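Side-chain contacts in peptidoglycan N-acetylglucosamine deacetylase (Agathobacter rectalis, PDB 5JMU), which probably hydrolyses the acetamide of N-acetylglucosamine in peptidoglycan using a bound zinc ion, this chain being the catalytic domain of a longer membrane protein: residues A[100-103]-A[104-108]; A[91-94]-A[95-98]; A[196-199]-A[200-203]. All coordinates share one frame; numbering follows the deposited sequence. Where two conformers were deposited one is given.

Contact 1. Residues A[100-103]-A[104-108]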
loop_
_atom_site.group_PDB
_atom_site.type_symbol
_atom_site.label_atom_id
_atom_site.label_comp_id
_atom_site.label_asym_id
_atom_site.label_seq_id
_atom_site.Cartn_x
_atom_site.Cartn_y
_atom_site.Cartn_z
ATOM N N ASN A 100 2.410 -12.374 6.559
ATOM C CA ASN A 100 1.389 -13.144 5.885
ATOM C C ASN A 100 0.639 -14.041 6.860
ATOM O O ASN A 100 -0.565 -14.213 6.735
ATOM C CB ASN A 100 1.999 -14.018 4.782
ATOM C CG ASN A 100 0.948 -14.709 4.014
ATOM O OD1 ASN A 100 0.261 -14.078 3.228
ATOM N ND2 ASN A 100 0.786 -16.023 4.245
ATOM N N SER A 101 1.360 -14.626 7.803
ATOM C CA SER A 101 0.739 -15.517 8.782
ATOM C C SER A 101 -0.274 -14.760 9.638
ATOM O O SER A 101 -1.357 -15.300 9.938
ATOM C CB SER A 101 1.787 -16.168 9.651
ATOM O OG SER A 101 2.346 -17.197 8.858
ATOM N N ILE A 102 0.064 -13.530 10.023
ATOM C CA ILE A 102 -0.902 -12.741 10.797
ATOM C C ILE A 102 -2.125 -12.428 9.937
ATOM O O ILE A 102 -3.279 -12.477 10.430
ATOM C CB ILE A 102 -0.254 -11.449 11.353
ATOM C CG1 ILE A 102 0.693 -11.832 12.498
ATOM C CG2 ILE A 102 -1.323 -10.497 11.841
ATOM C CD1 ILE A 102 1.732 -10.697 12.789
ATOM N N ILE A 103 -1.886 -12.113 8.665
ATOM C CA ILE A 103 -3.026 -11.832 7.783
ATOM C C ILE A 103 -3.909 -13.076 7.630
ATOM O O ILE A 103 -5.132 -12.990 7.690
ATOM C CB ILE A 103 -2.539 -11.348 6.411
ATOM C CG1 ILE A 103 -1.898 -9.986 6.588
ATOM C CG2 ILE A 103 -3.657 -11.290 5.379
ATOM C CD1 ILE A 103 -1.032 -9.534 5.335
ATOM N N LYS A 104 -3.310 -14.244 7.522
ATOM C CA LYS A 104 -4.075 -15.485 7.439
ATOM C C LYS A 104 -4.889 -15.736 8.704
ATOM O O LYS A 104 -6.081 -16.102 8.647
ATOM C CB LYS A 104 -3.115 -16.656 7.185
ATOM C CG LYS A 104 -3.762 -18.001 7.342
ATOM C CD LYS A 104 -4.718 -18.271 6.203
ATOM C CE LYS A 104 -5.074 -19.779 6.221
ATOM N NZ LYS A 104 -6.251 -20.165 5.393
ATOM N N ALA A 105 -4.226 -15.570 9.866
ATOM C CA ALA A 105 -4.883 -15.711 11.187
ATOM C C ALA A 105 -6.115 -14.808 11.272
ATOM O O ALA A 105 -7.208 -15.216 11.691
ATOM C CB ALA A 105 -3.883 -15.355 12.306
ATOM N N GLN A 106 -5.931 -13.563 10.842
ATOM C CA GLN A 106 -6.974 -12.547 11.007
ATOM C C GLN A 106 -8.103 -12.647 9.970
ATOM O O GLN A 106 -9.257 -12.443 10.309
ATOM C CB GLN A 106 -6.338 -11.144 10.909
ATOM C CG GLN A 106 -5.512 -10.730 12.158
ATOM C CD GLN A 106 -6.370 -10.440 13.392
ATOM O OE1 GLN A 106 -7.576 -10.187 13.296
ATOM N NE2 GLN A 106 -5.750 -10.504 14.588
ATOM N N THR A 107 -7.755 -12.975 8.719
ATOM C CA THR A 107 -8.701 -12.872 7.607
ATOM C C THR A 107 -9.107 -14.217 7.051
ATOM O O THR A 107 -10.095 -14.303 6.315
ATOM C CB THR A 107 -8.148 -12.072 6.421
ATOM O OG1 THR A 107 -7.118 -12.813 5.733
ATOM C CG2 THR A 107 -7.593 -10.731 6.897
ATOM N N GLY A 108 -8.334 -15.258 7.349
ATOM C CA GLY A 108 -8.614 -16.564 6.774
ATOM C C GLY A 108 -7.910 -16.818 5.455
ATOM O O GLY A 108 -7.900 -17.955 4.969
#
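The carbonyl oxygen of Ile103 is held twice by Thr107: the backbone N of Thr107 donates to Ile103 O at 2.8 Å, and the hydroxyl OG1 of Thr107 donates to the same Ile103 O, also at 2.8 Å. The hydroxyl comes from above the carbonyl plane, 47° out of it. What puts it there is the first torsion of Thr107: with chi1 at 71°, OG1 sits between the backbone N and the carbonyl carbon and faces back along the helix. The same OG1 then accepts the N-H of Asn109, just past the helix end. Beside this bond, CG2 of Ile103 runs alongside the threonine, 3.8 Å from Thr107 OG1.

This is the C-terminal end of helix 89-107 in the NodB-type deacetylase domain, where buried Ile103 packs on Val73 and Ile75 of strand 72-77. Gly108 leaves the helix with a positive phi of 90°, while its N still bonds back to Lys104 O at 2.7 Å. Lys104 was deposited in two conformers; in one of them NZ comes to 2.8 Å from Gly108 O, a bond that holds for that copy alone and is doubtful. A turn earlier, Asn100 takes the N-H of Ala111 on OD1 and gives ND2 to Asp110, joining the helix to the loop that follows. On another flank, CG of Gln106 lies 3.3 Å from Ile102 O and 4.2 Å from Ile102 CG2, the chain bending at chi2 beyond it.

Ile103 O is thus supplied with two donors where the helix runs out, and the threonine hydroxyl, both giving and receiving, carries the hydrogen bonding past the last turn into the loop.

Contact 2. Residues A[91-94]-A[95-98]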
loop_
_atom_site.group_PDB
_atom_site.type_symbol
_atom_site.label_atom_id
_atom_site.label_comp_id
_atom_site.label_asym_id
_atom_site.label_seq_id
_atom_site.Cartn_x
_atom_site.Cartn_y
_atom_site.Cartn_z
ATOM N N ALA A 91 16.220 -13.059 5.509
ATOM C CA ALA A 91 15.606 -12.201 6.529
ATOM C C ALA A 91 14.369 -11.497 5.994
ATOM O O ALA A 91 13.362 -11.367 6.692
ATOM C CB ALA A 91 16.645 -11.176 7.012
ATOM N N PHE A 92 14.412 -11.048 4.741
ATOM C CA PHE A 92 13.264 -10.386 4.152
ATOM C C PHE A 92 12.075 -11.322 4.132
ATOM O O PHE A 92 10.978 -10.927 4.544
ATOM C CB PHE A 92 13.580 -9.912 2.735
ATOM C CG PHE A 92 12.402 -9.260 2.085
ATOM C CD1 PHE A 92 12.120 -7.948 2.391
ATOM C CD2 PHE A 92 11.568 -9.992 1.249
ATOM C CE1 PHE A 92 11.002 -7.317 1.838
ATOM C CE2 PHE A 92 10.426 -9.386 0.681
ATOM C CZ PHE A 92 10.170 -8.062 0.967
ATOM N N PHE A 93 12.289 -12.553 3.658
ATOM C CA PHE A 93 11.142 -13.460 3.521
ATOM C C PHE A 93 10.716 -14.000 4.870
ATOM O O PHE A 93 9.527 -14.256 5.044
ATOM C CB PHE A 93 11.437 -14.595 2.522
ATOM C CG PHE A 93 11.323 -14.124 1.104
ATOM C CD1 PHE A 93 10.092 -13.719 0.607
ATOM C CD2 PHE A 93 12.458 -13.974 0.300
ATOM C CE1 PHE A 93 9.970 -13.230 -0.712
ATOM C CE2 PHE A 93 12.345 -13.501 -1.009
ATOM C CZ PHE A 93 11.114 -13.124 -1.506
ATOM N N ASP A 94 11.628 -14.147 5.838
ATOM C CA ASP A 94 11.154 -14.502 7.177
ATOM C C ASP A 94 10.167 -13.452 7.689
ATOM O O ASP A 94 9.093 -13.784 8.218
ATOM C CB ASP A 94 12.311 -14.638 8.161
ATOM C CG ASP A 94 13.096 -15.958 8.010
ATOM O OD1 ASP A 94 12.662 -16.878 7.307
ATOM O OD2 ASP A 94 14.170 -16.039 8.626
ATOM N N ASP A 95 10.512 -12.186 7.522
ATOM C CA ASP A 95 9.589 -11.128 7.917
ATOM C C ASP A 95 8.308 -11.085 7.088
ATOM O O ASP A 95 7.215 -10.922 7.650
ATOM C CB ASP A 95 10.329 -9.786 7.842
ATOM C CG ASP A 95 9.444 -8.612 8.244
ATOM O OD1 ASP A 95 9.429 -8.283 9.454
ATOM O OD2 ASP A 95 8.831 -8.026 7.320
ATOM N N LEU A 96 8.412 -11.270 5.776
ATOM C CA LEU A 96 7.230 -11.232 4.914
ATOM C C LEU A 96 6.275 -12.360 5.328
ATOM O O LEU A 96 5.050 -12.144 5.457
ATOM C CB LEU A 96 7.659 -11.363 3.434
ATOM C CG LEU A 96 6.528 -11.412 2.408
ATOM C CD1 LEU A 96 7.076 -10.879 1.091
ATOM C CD2 LEU A 96 6.032 -12.836 2.141
ATOM N N GLU A 97 6.847 -13.539 5.570
ATOM C CA GLU A 97 6.025 -14.690 5.975
ATOM C C GLU A 97 5.371 -14.507 7.329
ATOM O O GLU A 97 4.230 -14.954 7.542
ATOM C CB GLU A 97 6.877 -15.968 5.958
ATOM C CG GLU A 97 7.247 -16.381 4.537
ATOM C CD GLU A 97 8.190 -17.587 4.542
ATOM O OE1 GLU A 97 8.436 -18.157 5.650
ATOM O OE2 GLU A 97 8.698 -17.943 3.446
ATOM N N GLN A 98 6.075 -13.873 8.264
ATOM C CA GLN A 98 5.438 -13.571 9.561
ATOM C C GLN A 98 4.207 -12.680 9.350
ATOM O O GLN A 98 3.131 -12.889 9.969
ATOM C CB GLN A 98 6.448 -12.889 10.478
ATOM C CG GLN A 98 7.425 -13.925 11.058
ATOM C CD GLN A 98 8.676 -13.278 11.619
ATOM O OE1 GLN A 98 9.782 -13.826 11.507
ATOM N NE2 GLN A 98 8.511 -12.100 12.213
HETATM O O HOH W 1 9.825 -8.271 4.770
#
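Leu96 meets both Phe92 and Phe93 one turn back along helix 89-107 of the NodB-type deacetylase domain. Its CB lies 3.5 Å from Phe92 O. From there chi1 (177°) sets CG off beside the carbonyl carbon, and chi2 (153°) turns the CD1 branch to the two rings: CD1 is 3.7 Å from CE2 of Phe92 and 4.1 Å from CE1 of Phe93. Leu96 and Phe93 point the same way, side by side, whereas Phe92 crosses the leucine at a slant. The rings also meet each other, CD2 of Phe92 standing 3.9 Å above the centre of the Phe93 ring. Helix 132-142 packs on both through Leu136.

Phe93 forms a cation-pi pair with Arg143, and that arginine also makes a salt bridge to OE2 of Glu97, whose extended chain rises past Phe93 O with CG 3.2 Å from that oxygen. One charge therefore ties together two residues a turn apart.

On another flank the buried carboxylate of Asp95 is well supplied: OD1 accepts from Ser79 N, and OD2 from Ser77 OG and Ala78 N. These bonds tie the helix to residues 77-79, just before the zinc ligand His80. A water also donates to Asp95 OD2 at 2.7 Å and to Phe92 O at 2.9 Å, while its oxygen lies 3.2 Å above the Phe92 ring plane, displaced toward the rim.

Contact 3. Residues A[196-199]-A[200-203]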
loop_
_atom_site.group_PDB
_atom_site.type_symbol
_atom_site.label_atom_id
_atom_site.label_comp_id
_atom_site.label_asym_id
_atom_site.label_seq_id
_atom_site.Cartn_x
_atom_site.Cartn_y
_atom_site.Cartn_z
ATOM N N VAL A 196 -8.876 12.068 3.724
ATOM C CA VAL A 196 -9.427 11.096 2.775
ATOM C C VAL A 196 -10.854 11.483 2.344
ATOM O O VAL A 196 -11.205 11.372 1.149
ATOM C CB VAL A 196 -9.415 9.685 3.384
ATOM C CG1 VAL A 196 -10.231 8.696 2.518
ATOM C CG2 VAL A 196 -7.952 9.208 3.532
ATOM N N GLU A 197 -11.648 12.002 3.282
ATOM C CA GLU A 197 -13.002 12.401 2.918
ATOM C C GLU A 197 -13.072 13.432 1.765
ATOM O O GLU A 197 -13.824 13.261 0.777
ATOM C CB GLU A 197 -13.762 12.927 4.159
ATOM C CG GLU A 197 -15.177 13.382 3.815
ATOM C CD GLU A 197 -16.076 13.535 5.043
ATOM O OE1 GLU A 197 -15.594 13.984 6.106
ATOM O OE2 GLU A 197 -17.271 13.212 4.932
ATOM N N GLN A 198 -12.293 14.507 1.868
ATOM C CA GLN A 198 -12.272 15.509 0.809
ATOM C C GLN A 198 -11.695 14.956 -0.488
ATOM O O GLN A 198 -12.168 15.334 -1.563
ATOM C CB GLN A 198 -11.471 16.707 1.241
ATOM C CG GLN A 198 -12.205 17.616 2.183
ATOM C CD GLN A 198 -11.210 18.595 2.787
ATOM O OE1 GLN A 198 -10.952 19.668 2.228
ATOM N NE2 GLN A 198 -10.606 18.215 3.902
ATOM N N ILE A 199 -10.698 14.059 -0.390
ATOM C CA ILE A 199 -10.138 13.436 -1.583
ATOM C C ILE A 199 -11.222 12.627 -2.317
ATOM O O ILE A 199 -11.361 12.732 -3.543
ATOM C CB ILE A 199 -8.923 12.538 -1.204
ATOM C CG1 ILE A 199 -7.725 13.430 -0.817
ATOM C CG2 ILE A 199 -8.516 11.611 -2.358
ATOM C CD1 ILE A 199 -6.622 12.645 0.007
ATOM N N ILE A 200 -11.992 11.838 -1.577
ATOM C CA ILE A 200 -13.082 11.071 -2.185
ATOM C C ILE A 200 -14.179 11.999 -2.759
ATOM O O ILE A 200 -14.664 11.763 -3.895
ATOM C CB ILE A 200 -13.686 10.083 -1.192
ATOM C CG1 ILE A 200 -12.663 8.970 -0.879
ATOM C CG2 ILE A 200 -14.964 9.453 -1.810
ATOM C CD1 ILE A 200 -13.072 8.111 0.326
ATOM N N GLN A 201 -14.566 13.017 -2.002
ATOM C CA GLN A 201 -15.567 13.945 -2.510
ATOM C C GLN A 201 -15.117 14.543 -3.842
ATOM O O GLN A 201 -15.890 14.589 -4.806
ATOM C CB GLN A 201 -15.820 15.077 -1.510
ATOM C CG GLN A 201 -16.584 14.576 -0.274
ATOM C CD GLN A 201 -16.703 15.623 0.829
ATOM O OE1 GLN A 201 -15.822 16.438 1.034
ATOM N NE2 GLN A 201 -17.792 15.569 1.553
ATOM N N TRP A 202 -13.872 14.997 -3.888
ATOM C CA TRP A 202 -13.377 15.598 -5.124
ATOM C C TRP A 202 -13.343 14.572 -6.268
ATOM O O TRP A 202 -13.803 14.843 -7.390
ATOM C CB TRP A 202 -11.979 16.200 -4.920
ATOM C CG TRP A 202 -11.474 16.807 -6.179
ATOM C CD1 TRP A 202 -11.676 18.097 -6.623
ATOM C CD2 TRP A 202 -10.710 16.150 -7.189
ATOM N NE1 TRP A 202 -11.084 18.262 -7.849
ATOM C CE2 TRP A 202 -10.465 17.094 -8.207
ATOM C CE3 TRP A 202 -10.177 14.863 -7.315
ATOM C CZ2 TRP A 202 -9.734 16.766 -9.361
ATOM C CZ3 TRP A 202 -9.457 14.548 -8.444
ATOM C CH2 TRP A 202 -9.231 15.488 -9.436
ATOM N N GLY A 203 -12.789 13.402 -5.986
ATOM C CA GLY A 203 -12.650 12.414 -7.039
ATOM C C GLY A 203 -14.016 12.021 -7.573
ATOM O O GLY A 203 -14.224 11.997 -8.796
#
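The carboxylate of Glu197 and the amide of Gln201 are turned only 30° from one another, and CG of Glu197 stands over one face of the amide, 4.0 Å from Gln201 CD. The contact is thus a methylene laid on an amide face; at the nitrogen end, NE2 of Gln201 to OE2 of Glu197, at 4.2 Å, is not a hydrogen bond. OE2 of Glu197 has its partners elsewhere, the hydroxyl of Tyr44 and a salt bridge to Lys43. At the oxygen end of the amide, OE1 of Gln201 lies 4.0 Å from CG of Gln198. The third flat group is the indole of Trp202, with Ile199 O at its edge, near its plane.

Gln201 reaches its place with CG anti to the carbonyl carbon (chi1 -71°). That lays CG 3.2 Å from Glu197 O, the oxygen that also accepts Gln201 N at 2.9 Å, and the extended chain then runs back across the preceding turn.

All of this belongs to helix 196-205, which packs on the outside of the parallel sheet in the deformed beta/alpha barrel of NodB-type deacetylases. Val196 goes on to Phe26 and Ile200 to Leu24, both on strand 21-27, and each also packs on Leu41 of helix 34-43. That inner face is apolar: CG1 of Val196 touches CD1 of Ile200 at 3.6 Å, the two side chains crossing at an angle. One bond nearer the backbone, CG1 of Ile200 rests 3.5 Å from Val196 O, which also accepts the N-H of Ile200. Trp202 departs from the helix on another flank, its CB 3.5 Å from Gln198 O, the acceptor of Trp202 N.

Overall arrangement
Contacts 2 and 1 follow one another on helix 89-107, contact 2 first, with centres 14 Å apart; contact 3 comes much later, on helix 196-205. Its centre is 30 Å from that of contact 1 and 35 Å from that of contact 2, which lies on the opposite side of the chain's centre, and none of its atoms touches either. All three sit in the NodB homology region. The earlier helix packs beside strand 72-77, which carries the zinc ligand His76; the side chain of Asp95 in contact 2 is about 10 Å from the zinc, that of Ile103 in contact 1 about 14 Å. The later helix packs on the sheet at strand 21-27, away from the annotated sites.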